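Local coordinates for protein endoglucanase, family GH5 (Zobellia galactanivorans, PDB 6GL2) that probably hydrolyses beta-glucan chains of hemicellulose, such as mixed-linked glucan, as a family 5 glycoside hydrolase, at residues D32-D37 / P65-F70; A49-I54 / L96-Y101; V179-I184 / L214-D219; A270-E275 / C304-D309. All coordinates share one frame; numbering follows the deposited sequence.

Contact 1 of 4, residues D32-D37 / P65-F70; sequences DTYNSD and PVTWKF
Tyr34 and Phe70 form the aromatic part of a partly buried contact between two loops. One loop follows strand 24-26, the other follows strand 61-64. The rings make a T-shaped pair, with centroids 4.9 Å apart and planes at 68°. Phe70 gives the edge: its CE2 sits over the centre of the Tyr34 ring and lies 3.7 Å from Tyr34 CD1. Tyr34 CG is anti to the backbone N (chi1 -166°), which swings the ring across the end of Phe70. The same Phe70 ring lies with one face against the backbone of the other loop, its CG 3.8 Å from Ser36 N. A polar link lies deeper. Thr67 OG1 donates to Asp32 O at 2.7 Å, coming from above the carbonyl plane. This hydroxyl also meets His108 N, so it bridges two loops. Asp32 packs alongside Pro65, with OD1 3.7 Å from CG of the proline. Its carboxylate is held by the backbone N atoms of Asn29 and Ala30. Asn35 OD1 accepts from Asp37 N at 2.9 Å, an Asx turn within the first loop. Neighbouring loops of this kind, at the C-terminal ends of adjacent strands, are a feature of the (beta/alpha)8 barrel.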
loop_
_atom_site.group_PDB
_atom_site.type_symbol
_atom_site.label_atom_id
_atom_site.label_comp_id
_atom_site.label_asym_id
_atom_site.label_seq_id
_atom_site.Cartn_x
_atom_site.Cartn_y
_atom_site.Cartn_z
ATOM N N ASP A 32 3.391 -8.621 -6.905
ATOM C CA ASP A 32 3.913 -8.860 -5.562
ATOM C C ASP A 32 4.171 -10.335 -5.232
ATOM O O ASP A 32 4.765 -10.608 -4.197
ATOM C CB ASP A 32 2.955 -8.278 -4.512
ATOM C CG ASP A 32 1.552 -8.695 -4.729
ATOM O OD1 ASP A 32 1.025 -8.630 -5.882
ATOM O OD2 ASP A 32 0.864 -9.099 -3.721
ATOM N N THR A 33 3.761 -11.247 -6.088
ATOM C CA THR A 33 3.970 -12.665 -5.829
ATOM C C THR A 33 5.441 -12.924 -5.505
ATOM O O THR A 33 6.340 -12.461 -6.185
ATOM C CB THR A 33 3.524 -13.409 -7.102
ATOM O OG1 THR A 33 2.131 -13.306 -7.278
ATOM C CG2 THR A 33 3.944 -14.942 -7.085
ATOM N N TYR A 34 5.653 -13.700 -4.438
ATOM C CA TYR A 34 7.033 -13.971 -4.015
ATOM C C TYR A 34 7.544 -15.212 -4.739
ATOM O O TYR A 34 7.624 -16.337 -4.116
ATOM C CB TYR A 34 7.155 -14.073 -2.511
ATOM C CG TYR A 34 8.587 -14.009 -2.016
ATOM C CD1 TYR A 34 9.287 -12.868 -2.074
ATOM C CD2 TYR A 34 9.227 -15.144 -1.603
ATOM C CE1 TYR A 34 10.589 -12.765 -1.632
ATOM C CE2 TYR A 34 10.559 -15.062 -1.181
ATOM C CZ TYR A 34 11.228 -13.872 -1.238
ATOM O OH TYR A 34 12.521 -13.769 -0.770
ATOM N N ASN A 35 7.749 -15.104 -6.026
ATOM C CA ASN A 35 8.216 -16.162 -6.937
ATOM C C ASN A 35 8.784 -15.493 -8.146
ATOM O O ASN A 35 8.332 -14.383 -8.503
ATOM C CB ASN A 35 7.009 -17.078 -7.245
ATOM C CG ASN A 35 7.427 -18.398 -7.937
ATOM O OD1 ASN A 35 7.846 -18.423 -9.075
ATOM N ND2 ASN A 35 7.362 -19.500 -7.146
ATOM N N SER A 36 9.713 -16.129 -8.885
ATOM C CA SER A 36 10.195 -15.561 -10.123
ATOM C C SER A 36 9.068 -15.441 -11.176
ATOM O O SER A 36 9.163 -14.643 -12.085
ATOM C CB SER A 36 11.383 -16.337 -10.695
ATOM O OG SER A 36 10.985 -17.671 -10.862
ATOM N N ASP A 37 8.005 -16.252 -11.051
ATOM C CA ASP A 37 6.855 -16.287 -11.964
ATOM C C ASP A 37 5.687 -15.618 -11.193
ATOM O O ASP A 37 5.201 -16.201 -10.228
ATOM C CB ASP A 37 6.489 -17.743 -12.244
ATOM C CG ASP A 37 5.312 -17.915 -13.139
ATOM O OD1 ASP A 37 4.561 -16.981 -13.397
ATOM O OD2 ASP A 37 5.189 -19.047 -13.726
ATOM N N PRO A 65 1.110 -3.411 -6.024
ATOM C CA PRO A 65 2.269 -3.847 -5.220
ATOM C C PRO A 65 3.223 -4.709 -6.078
ATOM O O PRO A 65 2.814 -5.461 -6.930
ATOM C CB PRO A 65 1.547 -4.695 -4.166
ATOM C CG PRO A 65 0.307 -5.193 -4.800
ATOM C CD PRO A 65 -0.099 -4.088 -5.680
ATOM N N VAL A 66 4.507 -4.431 -5.868
ATOM C CA VAL A 66 5.484 -5.137 -6.712
ATOM C C VAL A 66 6.565 -5.642 -5.783
ATOM O O VAL A 66 7.151 -4.930 -4.958
ATOM C CB VAL A 66 6.165 -4.156 -7.715
ATOM C CG1 VAL A 66 7.205 -4.878 -8.566
ATOM C CG2 VAL A 66 5.120 -3.500 -8.638
ATOM N N THR A 67 6.910 -6.901 -5.968
ATOM C CA THR A 67 8.065 -7.566 -5.312
ATOM C C THR A 67 9.189 -7.568 -6.339
ATOM O O THR A 67 8.991 -7.985 -7.484
ATOM C CB THR A 67 7.708 -8.963 -4.798
ATOM O OG1 THR A 67 6.761 -8.826 -3.735
ATOM C CG2 THR A 67 8.986 -9.729 -4.320
ATOM N N TRP A 68 10.331 -7.061 -5.954
ATOM C CA TRP A 68 11.450 -6.814 -6.881
ATOM C C TRP A 68 12.531 -7.862 -6.750
ATOM O O TRP A 68 13.341 -7.971 -7.653
ATOM C CB TRP A 68 12.046 -5.392 -6.627
ATOM C CG TRP A 68 11.034 -4.328 -6.845
ATOM C CD1 TRP A 68 10.152 -3.824 -5.921
ATOM C CD2 TRP A 68 10.720 -3.606 -8.066
ATOM N NE1 TRP A 68 9.357 -2.889 -6.487
ATOM C CE2 TRP A 68 9.660 -2.698 -7.774
ATOM C CE3 TRP A 68 11.236 -3.668 -9.356
ATOM C CZ2 TRP A 68 9.079 -1.874 -8.734
ATOM C CZ3 TRP A 68 10.639 -2.864 -10.333
ATOM C CH2 TRP A 68 9.643 -1.936 -9.990
ATOM N N LYS A 69 12.590 -8.595 -5.660
ATOM C CA LYS A 69 13.726 -9.509 -5.337
ATOM C C LYS A 69 14.145 -10.411 -6.492
ATOM O O LYS A 69 15.341 -10.517 -6.799
ATOM C CB LYS A 69 13.386 -10.315 -4.065
ATOM C CG LYS A 69 14.558 -11.226 -3.671
ATOM C CD LYS A 69 14.316 -11.979 -2.402
ATOM C CE LYS A 69 15.373 -13.081 -2.165
ATOM N NZ LYS A 69 16.354 -13.245 -3.309
ATOM N N PHE A 70 13.215 -11.002 -7.155
ATOM C CA PHE A 70 13.602 -11.967 -8.156
ATOM C C PHE A 70 14.075 -11.321 -9.434
ATOM O O PHE A 70 14.358 -12.015 -10.418
ATOM C CB PHE A 70 12.469 -12.955 -8.382
ATOM C CG PHE A 70 12.181 -13.799 -7.172
ATOM C CD1 PHE A 70 12.926 -14.907 -6.964
ATOM C CD2 PHE A 70 11.199 -13.471 -6.277
ATOM C CE1 PHE A 70 12.695 -15.687 -5.874
ATOM C CE2 PHE A 70 10.979 -14.215 -5.132
ATOM C CZ PHE A 70 11.755 -15.326 -4.974
#

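Contact 2 of 4, residues A49-I54 / L96-Y101; sequences AMIDEI and LENEMY
Helix 48-57 passes the turn that leads into strand 101-105, and the backbones come nearest at Asp52 and Asn98, with CA atoms 6.7 Å apart. Asn98 reaches across. Its ND2 donates to Asp52 OD1 at 2.9 Å, with a nearly straight N-H...O angle of 172°. The oxygen lies in the amide plane and uses its anti lone pair, while the carboxylate itself is turned 67° from the amide. Both partners have second mates: Lys48 forms a salt bridge to Asp52 OD1, and Asn98 ND2 also donates to Phe94 O. With a leucine in place of Asn98, Asp52 would probably keep Lys48 but lose its link to the turn, and the Phe94 carbonyl would lose this side-chain donor. The turn is a Schellman motif that ends helix 82-96: Glu99 has positive phi, its N bonds to Leu96 O at 2.9 Å, and Met100 N bonds to Ala95 O. In the (beta/alpha)8 barrel this is the N-terminal side, where an outer helix hands the chain to the next strand. Next to the polar pair, Met100 packs against two isoleucines of the neighbouring helix. Its SD lies 4.2 Å from Ile51 CG2. The bend at chi3 (81°) turns the methyl CE to within 4.0 Å of Ile54 CG2. Leu62 of strand 61-64 and Ala55 also touch Met100.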
loop_
_atom_site.group_PDB
_atom_site.type_symbol
_atom_site.label_atom_id
_atom_site.label_comp_id
_atom_site.label_asym_id
_atom_site.label_seq_id
_atom_site.Cartn_x
_atom_site.Cartn_y
_atom_site.Cartn_z
ATOM N N ALA A 49 -8.110 -5.261 -19.663
ATOM C CA ALA A 49 -9.474 -5.620 -19.485
ATOM C C ALA A 49 -9.872 -5.830 -18.019
ATOM O O ALA A 49 -10.940 -5.481 -17.554
ATOM C CB ALA A 49 -9.828 -6.871 -20.340
ATOM N N MET A 50 -8.941 -6.364 -17.217
ATOM C CA MET A 50 -9.125 -6.453 -15.798
ATOM C C MET A 50 -9.196 -5.098 -15.133
ATOM O O MET A 50 -10.108 -4.832 -14.376
ATOM C CB MET A 50 -8.036 -7.302 -15.124
ATOM C CG MET A 50 -8.025 -8.736 -15.574
ATOM S SD MET A 50 -6.488 -9.570 -15.015
ATOM C CE MET A 50 -6.466 -11.071 -16.040
ATOM N N ILE A 51 -8.156 -4.331 -15.372
ATOM C CA ILE A 51 -8.148 -2.989 -14.773
ATOM C C ILE A 51 -9.312 -2.125 -15.172
ATOM O O ILE A 51 -9.877 -1.365 -14.362
ATOM C CB ILE A 51 -6.796 -2.323 -15.064
ATOM C CG1 ILE A 51 -5.617 -3.169 -14.574
ATOM C CG2 ILE A 51 -6.804 -0.911 -14.435
ATOM C CD1 ILE A 51 -5.718 -3.646 -13.127
ATOM N N ASP A 52 -9.797 -2.267 -16.413
ATOM C CA ASP A 52 -10.967 -1.556 -16.858
ATOM C C ASP A 52 -12.174 -1.827 -15.958
ATOM O O ASP A 52 -12.907 -0.884 -15.640
ATOM C CB ASP A 52 -11.398 -2.036 -18.296
ATOM C CG ASP A 52 -10.458 -1.560 -19.370
ATOM O OD1 ASP A 52 -9.600 -0.674 -19.223
ATOM O OD2 ASP A 52 -10.565 -2.180 -20.488
ATOM N N GLU A 53 -12.344 -3.065 -15.504
ATOM C CA GLU A 53 -13.467 -3.357 -14.645
ATOM C C GLU A 53 -13.320 -2.688 -13.276
ATOM O O GLU A 53 -14.315 -2.278 -12.634
ATOM C CB GLU A 53 -13.628 -4.822 -14.408
ATOM C CG GLU A 53 -14.015 -5.550 -15.693
ATOM C CD GLU A 53 -15.261 -4.966 -16.365
ATOM O OE1 GLU A 53 -16.242 -4.678 -15.652
ATOM O OE2 GLU A 53 -15.264 -4.805 -17.604
ATOM N N ILE A 54 -12.109 -2.609 -12.764
ATOM C CA ILE A 54 -11.832 -1.921 -11.465
ATOM C C ILE A 54 -12.280 -0.482 -11.598
ATOM O O ILE A 54 -12.938 0.096 -10.699
ATOM C CB ILE A 54 -10.355 -2.044 -11.083
ATOM C CG1 ILE A 54 -9.908 -3.537 -11.076
ATOM C CG2 ILE A 54 -10.100 -1.412 -9.700
ATOM C CD1 ILE A 54 -10.688 -4.459 -10.200
ATOM N N LEU A 96 -3.613 4.250 -15.407
ATOM C CA LEU A 96 -3.555 5.660 -15.776
ATOM C C LEU A 96 -4.434 5.994 -16.929
ATOM O O LEU A 96 -5.113 7.058 -16.933
ATOM C CB LEU A 96 -2.100 6.133 -16.090
ATOM C CG LEU A 96 -1.148 6.077 -14.878
ATOM C CD1 LEU A 96 0.333 6.154 -15.362
ATOM C CD2 LEU A 96 -1.464 7.147 -13.789
ATOM N N GLU A 97 -4.543 5.133 -17.908
ATOM C CA GLU A 97 -5.466 5.262 -19.091
ATOM C C GLU A 97 -6.910 5.277 -18.722
ATOM O O GLU A 97 -7.768 5.757 -19.493
ATOM C CB GLU A 97 -5.223 4.120 -20.074
ATOM C CG GLU A 97 -3.905 4.256 -20.819
ATOM C CD GLU A 97 -3.341 2.990 -21.374
ATOM O OE1 GLU A 97 -4.035 1.957 -21.396
ATOM O OE2 GLU A 97 -2.149 3.126 -21.782
ATOM N N ASN A 98 -7.267 4.733 -17.550
ATOM C CA ASN A 98 -8.561 4.696 -16.962
ATOM C C ASN A 98 -8.792 5.893 -16.046
ATOM O O ASN A 98 -9.742 5.874 -15.265
ATOM C CB ASN A 98 -8.808 3.370 -16.244
ATOM C CG ASN A 98 -9.319 2.289 -17.149
ATOM O OD1 ASN A 98 -10.499 2.305 -17.592
ATOM N ND2 ASN A 98 -8.499 1.303 -17.466
ATOM N N GLU A 99 -7.874 6.849 -16.073
ATOM C CA GLU A 99 -8.003 8.040 -15.272
ATOM C C GLU A 99 -7.773 7.788 -13.777
ATOM O O GLU A 99 -8.232 8.586 -12.951
ATOM C CB GLU A 99 -9.313 8.817 -15.558
ATOM C CG GLU A 99 -9.455 9.153 -17.054
ATOM C CD GLU A 99 -8.245 9.948 -17.519
ATOM O OE1 GLU A 99 -8.121 11.113 -17.095
ATOM O OE2 GLU A 99 -7.411 9.433 -18.270
ATOM N N MET A 100 -7.167 6.672 -13.410
ATOM C CA MET A 100 -6.898 6.324 -12.017
ATOM C C MET A 100 -5.548 6.840 -11.555
ATOM O O MET A 100 -4.633 7.074 -12.331
ATOM C CB MET A 100 -6.928 4.806 -11.852
ATOM C CG MET A 100 -8.252 4.164 -12.261
ATOM S SD MET A 100 -8.154 2.363 -12.237
ATOM C CE MET A 100 -8.402 2.087 -10.463
ATOM N N TYR A 101 -5.455 6.963 -10.236
ATOM C CA TYR A 101 -4.186 7.081 -9.550
ATOM C C TYR A 101 -3.559 5.655 -9.500
ATOM O O TYR A 101 -4.335 4.692 -9.419
ATOM C CB TYR A 101 -4.358 7.584 -8.112
ATOM C CG TYR A 101 -4.753 9.067 -8.050
ATOM C CD1 TYR A 101 -6.065 9.439 -8.157
ATOM C CD2 TYR A 101 -3.807 10.002 -7.966
ATOM C CE1 TYR A 101 -6.441 10.825 -8.183
ATOM C CE2 TYR A 101 -4.136 11.407 -7.923
ATOM C CZ TYR A 101 -5.425 11.737 -8.095
ATOM O OH TYR A 101 -5.775 13.082 -8.114
#

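Contact 3 of 4, residues V179-I184 / L214-D219; sequences VSVDAI and LVPNGD
Asp182 and Asn217 each carry CG opposite the carbonyl carbon (chi1 -73° and -43°), and this brings carboxylate and amide together. The contact joins helix 167-186, an outer helix of the (beta/alpha)8 barrel, to the loop that enters strand 222-227. Asn217 ND2 donates to Asp182 OD1 at 2.9 Å, with an N-H...O angle of 165°. The two flat groups are nearly coplanar, and the oxygen is met almost in line with its C-O bond. If Asp182 were an alanine, the Asn217 amide would probably lose this acceptor and be freer to turn at the surface. The loop is tightly folded here. Val215 O accepts from Gly218 N at 3.0 Å, and the angles of Pro216 and Asn217 fit a type II turn. Asn217 and Gly218 both have positive phi. Pro216 O then accepts from Asp219 N, which continues the curl. Next to the polar pair, Val181 points into the loop and packs across the proline ring at about a right angle: its CG2 lies 3.8 Å from Pro216 CG. Val181 also touches Val198 of strand 196-199, so it links the loop to the barrel wall. Asp219 also borders the patch. Its carboxylate is held by a salt bridge from Arg185 to OD2 and by the backbone N of Asn221 on OD1. The same OD2 rests 3.8 Å from Val181 CG1.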
loop_
_atom_site.group_PDB
_atom_site.type_symbol
_atom_site.label_atom_id
_atom_site.label_comp_id
_atom_site.label_asym_id
_atom_site.label_seq_id
_atom_site.Cartn_x
_atom_site.Cartn_y
_atom_site.Cartn_z
ATOM N N VAL A 179 16.644 6.933 3.114
ATOM C CA VAL A 179 17.419 6.563 1.913
ATOM C C VAL A 179 16.499 6.619 0.696
ATOM O O VAL A 179 16.902 7.052 -0.393
ATOM C CB VAL A 179 18.022 5.158 2.037
ATOM C CG1 VAL A 179 18.483 4.652 0.689
ATOM C CG2 VAL A 179 19.150 5.185 3.043
ATOM N N SER A 180 15.298 6.057 0.798
ATOM C CA SER A 180 14.384 5.870 -0.323
ATOM C C SER A 180 13.823 7.182 -0.787
ATOM O O SER A 180 13.793 7.497 -2.006
ATOM C CB SER A 180 13.306 4.938 0.050
ATOM O OG SER A 180 13.743 3.653 0.427
ATOM N N VAL A 181 13.318 8.007 0.104
ATOM C CA VAL A 181 12.874 9.348 -0.277
ATOM C C VAL A 181 13.997 10.143 -0.918
ATOM O O VAL A 181 13.824 10.786 -1.935
ATOM C CB VAL A 181 12.212 10.085 0.904
ATOM C CG1 VAL A 181 11.984 11.596 0.633
ATOM C CG2 VAL A 181 10.931 9.397 1.336
ATOM N N ASP A 182 15.164 10.145 -0.272
ATOM C CA ASP A 182 16.269 10.896 -0.817
ATOM C C ASP A 182 16.594 10.418 -2.232
ATOM O O ASP A 182 16.876 11.238 -3.135
ATOM C CB ASP A 182 17.482 10.800 0.113
ATOM C CG ASP A 182 17.361 11.580 1.382
ATOM O OD1 ASP A 182 16.536 12.451 1.541
ATOM O OD2 ASP A 182 18.280 11.350 2.244
ATOM N N ALA A 183 16.632 9.117 -2.456
ATOM C CA ALA A 183 16.943 8.620 -3.764
ATOM C C ALA A 183 15.915 9.108 -4.803
ATOM O O ALA A 183 16.245 9.488 -5.932
ATOM C CB ALA A 183 16.985 7.064 -3.782
ATOM N N ILE A 184 14.639 9.003 -4.484
ATOM C CA ILE A 184 13.604 9.441 -5.364
ATOM C C ILE A 184 13.794 10.929 -5.697
ATOM O O ILE A 184 13.767 11.337 -6.853
ATOM C CB ILE A 184 12.195 9.217 -4.782
ATOM C CG1 ILE A 184 11.942 7.677 -4.691
ATOM C CG2 ILE A 184 11.147 9.971 -5.606
ATOM C CD1 ILE A 184 10.776 7.311 -3.767
ATOM N N LEU A 214 8.935 9.047 11.476
ATOM C CA LEU A 214 9.580 10.217 11.001
ATOM C C LEU A 214 9.402 10.385 9.510
ATOM O O LEU A 214 9.719 9.474 8.732
ATOM C CB LEU A 214 11.109 10.227 11.289
ATOM C CG LEU A 214 11.440 10.260 12.781
ATOM C CD1 LEU A 214 12.942 9.984 12.931
ATOM C CD2 LEU A 214 11.051 11.599 13.394
ATOM N N VAL A 215 9.018 11.547 9.059
ATOM C CA VAL A 215 8.959 11.858 7.634
ATOM C C VAL A 215 10.327 12.415 7.206
ATOM O O VAL A 215 10.813 13.438 7.758
ATOM C CB VAL A 215 7.894 12.933 7.316
ATOM C CG1 VAL A 215 7.932 13.343 5.855
ATOM C CG2 VAL A 215 6.516 12.408 7.679
ATOM N N PRO A 216 11.040 11.764 6.284
ATOM C CA PRO A 216 12.332 12.228 5.850
ATOM C C PRO A 216 12.306 13.673 5.423
ATOM O O PRO A 216 11.476 14.100 4.613
ATOM C CB PRO A 216 12.672 11.299 4.669
ATOM C CG PRO A 216 11.936 10.056 4.985
ATOM C CD PRO A 216 10.652 10.483 5.613
ATOM N N ASN A 217 13.159 14.445 6.105
ATOM C CA ASN A 217 13.350 15.860 5.778
ATOM C C ASN A 217 12.153 16.754 6.028
ATOM O O ASN A 217 12.106 17.897 5.525
ATOM C CB ASN A 217 13.842 16.014 4.360
ATOM C CG ASN A 217 14.908 15.004 4.004
ATOM O OD1 ASN A 217 15.883 14.885 4.691
ATOM N ND2 ASN A 217 14.732 14.303 2.869
ATOM N N GLY A 218 11.132 16.243 6.694
ATOM C CA GLY A 218 9.872 16.941 6.717
ATOM C C GLY A 218 9.177 17.178 5.381
ATOM O O GLY A 218 8.308 18.025 5.207
ATOM N N ASP A 219 9.560 16.347 4.395
ATOM C CA ASP A 219 9.129 16.473 3.013
ATOM C C ASP A 219 7.632 16.698 2.925
ATOM O O ASP A 219 6.825 15.880 3.373
ATOM C CB ASP A 219 9.539 15.200 2.290
ATOM C CG ASP A 219 9.321 15.237 0.788
ATOM O OD1 ASP A 219 8.236 15.560 0.288
ATOM O OD2 ASP A 219 10.365 14.942 0.075
#

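Contact 4 of 4, residues A270-E275 / C304-D309; sequences AVVMGE and CPIWWD
Strands 271-275 and 304-307 are the last two staves of the (beta/alpha)8 barrel, with Val272 beside Cys304 and Met273 beside Pro305. They are joined by a beta-alpha-beta crossover through helix 284-301 and run parallel, at 6° to one another. Three backbone bonds zip them: Cys304 N to Val271 O at 3.3 Å, Met273 N to Cys304 O at 2.8 Å and Ile306 N to Met273 O at 2.9 Å. Further along, Glu275 CA makes a CH...O contact with Ile306 O. Val272 and Cys304 share one face of the sheet. Val272 CG1 meets Ile306 CD1 at 3.6 Å, and Val272 CG2 lies 4.1 Å from Cys304 CB. Met273 and Pro305 take the other face, where Met273 packs on helix 246-266. Family 5 enzymes carry their nucleophile at the C-terminal end of the seventh strand, a place consistent with Glu275. Tyr229 OH bonds to its OE1, and Arg63 forms a salt bridge to OE2. Trp308 lies alongside, pointing the same way. With chi1 at 179° the indole extends away from its own backbone N, and the six-membered ring comes up beside the carboxylate, with planes 29° apart and Trp308 CZ3 3.7 Å from Glu275 OE2.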
loop_
_atom_site.group_PDB
_atom_site.type_symbol
_atom_site.label_atom_id
_atom_site.label_comp_id
_atom_site.label_asym_id
_atom_site.label_seq_id
_atom_site.Cartn_x
_atom_site.Cartn_y
_atom_site.Cartn_z
ATOM N N ALA A 270 -1.601 13.741 5.572
ATOM C CA ALA A 270 -2.696 12.952 5.027
ATOM C C ALA A 270 -2.309 11.456 5.119
ATOM O O ALA A 270 -1.140 11.156 5.228
ATOM C CB ALA A 270 -2.906 13.355 3.545
ATOM N N VAL A 271 -3.334 10.634 5.162
ATOM C CA VAL A 271 -3.215 9.208 5.364
ATOM C C VAL A 271 -3.910 8.447 4.265
ATOM O O VAL A 271 -5.085 8.631 3.949
ATOM C CB VAL A 271 -3.784 8.796 6.729
ATOM C CG1 VAL A 271 -3.563 7.290 6.999
ATOM C CG2 VAL A 271 -3.080 9.629 7.855
ATOM N N VAL A 272 -3.156 7.413 3.775
ATOM C CA VAL A 272 -3.755 6.350 2.862
ATOM C C VAL A 272 -3.709 5.030 3.601
ATOM O O VAL A 272 -2.651 4.608 4.060
ATOM C CB VAL A 272 -2.970 6.319 1.564
ATOM C CG1 VAL A 272 -3.478 5.147 0.725
ATOM C CG2 VAL A 272 -3.140 7.562 0.754
ATOM N N MET A 273 -4.880 4.462 3.792
ATOM C CA MET A 273 -5.041 3.137 4.348
ATOM C C MET A 273 -4.850 2.146 3.211
ATOM O O MET A 273 -5.760 1.746 2.540
ATOM C CB MET A 273 -6.418 2.931 4.950
ATOM C CG MET A 273 -6.524 1.663 5.743
ATOM S SD MET A 273 -5.656 1.657 7.293
ATOM C CE MET A 273 -6.699 2.678 8.301
ATOM N N GLY A 274 -3.577 1.847 2.963
ATOM C CA GLY A 274 -3.184 1.216 1.688
ATOM C C GLY A 274 -3.546 -0.258 1.647
ATOM O O GLY A 274 -3.625 -0.821 0.526
ATOM N N GLU A 275 -3.902 -0.860 2.775
ATOM C CA GLU A 275 -4.545 -2.135 2.828
ATOM C C GLU A 275 -5.486 -2.190 4.003
ATOM O O GLU A 275 -5.176 -1.685 5.104
ATOM C CB GLU A 275 -3.573 -3.333 3.043
ATOM C CG GLU A 275 -2.524 -3.436 1.949
ATOM C CD GLU A 275 -1.531 -4.557 2.201
ATOM O OE1 GLU A 275 -1.738 -5.431 3.054
ATOM O OE2 GLU A 275 -0.481 -4.573 1.455
ATOM N N CYS A 304 -7.914 7.791 2.576
ATOM C CA CYS A 304 -8.228 6.991 1.360
ATOM C C CYS A 304 -8.167 5.488 1.696
ATOM O O CYS A 304 -7.103 5.008 2.126
ATOM C CB CYS A 304 -7.155 7.220 0.311
ATOM S SG CYS A 304 -7.233 6.121 -1.109
ATOM N N PRO A 305 -9.278 4.761 1.598
ATOM C CA PRO A 305 -9.270 3.328 1.874
ATOM C C PRO A 305 -8.938 2.524 0.606
ATOM O O PRO A 305 -9.638 2.675 -0.428
ATOM C CB PRO A 305 -10.778 3.073 2.281
ATOM C CG PRO A 305 -11.536 4.134 1.526
ATOM C CD PRO A 305 -10.606 5.253 1.198
ATOM N N ILE A 306 -8.071 1.530 0.731
ATOM C CA ILE A 306 -7.641 0.662 -0.402
ATOM C C ILE A 306 -7.813 -0.781 0.017
ATOM O O ILE A 306 -7.010 -1.314 0.765
ATOM C CB ILE A 306 -6.226 1.018 -0.887
ATOM C CG1 ILE A 306 -6.007 2.507 -1.107
ATOM C CG2 ILE A 306 -5.961 0.189 -2.129
ATOM C CD1 ILE A 306 -4.693 2.878 -1.755
ATOM N N TRP A 307 -8.889 -1.404 -0.480
ATOM C CA TRP A 307 -9.168 -2.780 -0.160
ATOM C C TRP A 307 -8.102 -3.737 -0.664
ATOM O O TRP A 307 -7.612 -3.598 -1.830
ATOM C CB TRP A 307 -10.514 -3.180 -0.808
ATOM C CG TRP A 307 -10.928 -4.607 -0.644
ATOM C CD1 TRP A 307 -10.560 -5.711 -1.415
ATOM C CD2 TRP A 307 -11.788 -5.162 0.377
ATOM N NE1 TRP A 307 -11.129 -6.846 -0.941
ATOM C CE2 TRP A 307 -11.829 -6.591 0.174
ATOM C CE3 TRP A 307 -12.466 -4.628 1.492
ATOM C CZ2 TRP A 307 -12.610 -7.427 0.934
ATOM C CZ3 TRP A 307 -13.243 -5.487 2.250
ATOM C CH2 TRP A 307 -13.296 -6.841 1.980
ATOM N N TRP A 308 -7.618 -4.711 0.146
ATOM C CA TRP A 308 -6.719 -5.766 -0.266
ATOM C C TRP A 308 -7.444 -6.856 -0.975
ATOM O O TRP A 308 -8.288 -7.517 -0.397
ATOM C CB TRP A 308 -5.926 -6.358 0.959
ATOM C CG TRP A 308 -5.042 -7.432 0.571
ATOM C CD1 TRP A 308 -5.134 -8.753 0.841
ATOM C CD2 TRP A 308 -3.836 -7.265 -0.208
ATOM N NE1 TRP A 308 -4.148 -9.435 0.234
ATOM C CE2 TRP A 308 -3.288 -8.573 -0.372
ATOM C CE3 TRP A 308 -3.168 -6.193 -0.732
ATOM C CZ2 TRP A 308 -2.138 -8.788 -1.118
ATOM C CZ3 TRP A 308 -1.985 -6.400 -1.432
ATOM C CH2 TRP A 308 -1.461 -7.682 -1.570
ATOM N N ASP A 309 -7.114 -7.055 -2.258
ATOM C CA ASP A 309 -7.757 -8.128 -3.076
ATOM C C ASP A 309 -6.666 -9.039 -3.575
ATOM O O ASP A 309 -5.749 -8.568 -4.263
ATOM C CB ASP A 309 -8.536 -7.497 -4.243
ATOM C CG ASP A 309 -9.306 -8.504 -5.054
ATOM O OD1 ASP A 309 -8.659 -9.540 -5.441
ATOM O OD2 ASP A 309 -10.514 -8.355 -5.386
#

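Overall arrangement
From the N terminus, residues 32-37 open contact 1 and residues 49-54 open contact 2. Residues 65-70 then close contact 1, and 96-101 close contact 2, so the two cross. Contacts 3 and 4 follow in series. Contact 1 ties loops at the C-terminal ends of the first two strands, whereas contact 2 joins the first helix after strand 24-26 to the turn before the third strand. Contact 3 ties the helix after the fourth strand to the loop entering the sixth. Contact 4 pairs the seventh and eighth strands. Contacts 1 and 4 touch: Asp32 OD2 packs 3.5 Å from Trp308 CH2. Contacts 2 and 3 lie farthest apart, centres 29 Å from each other.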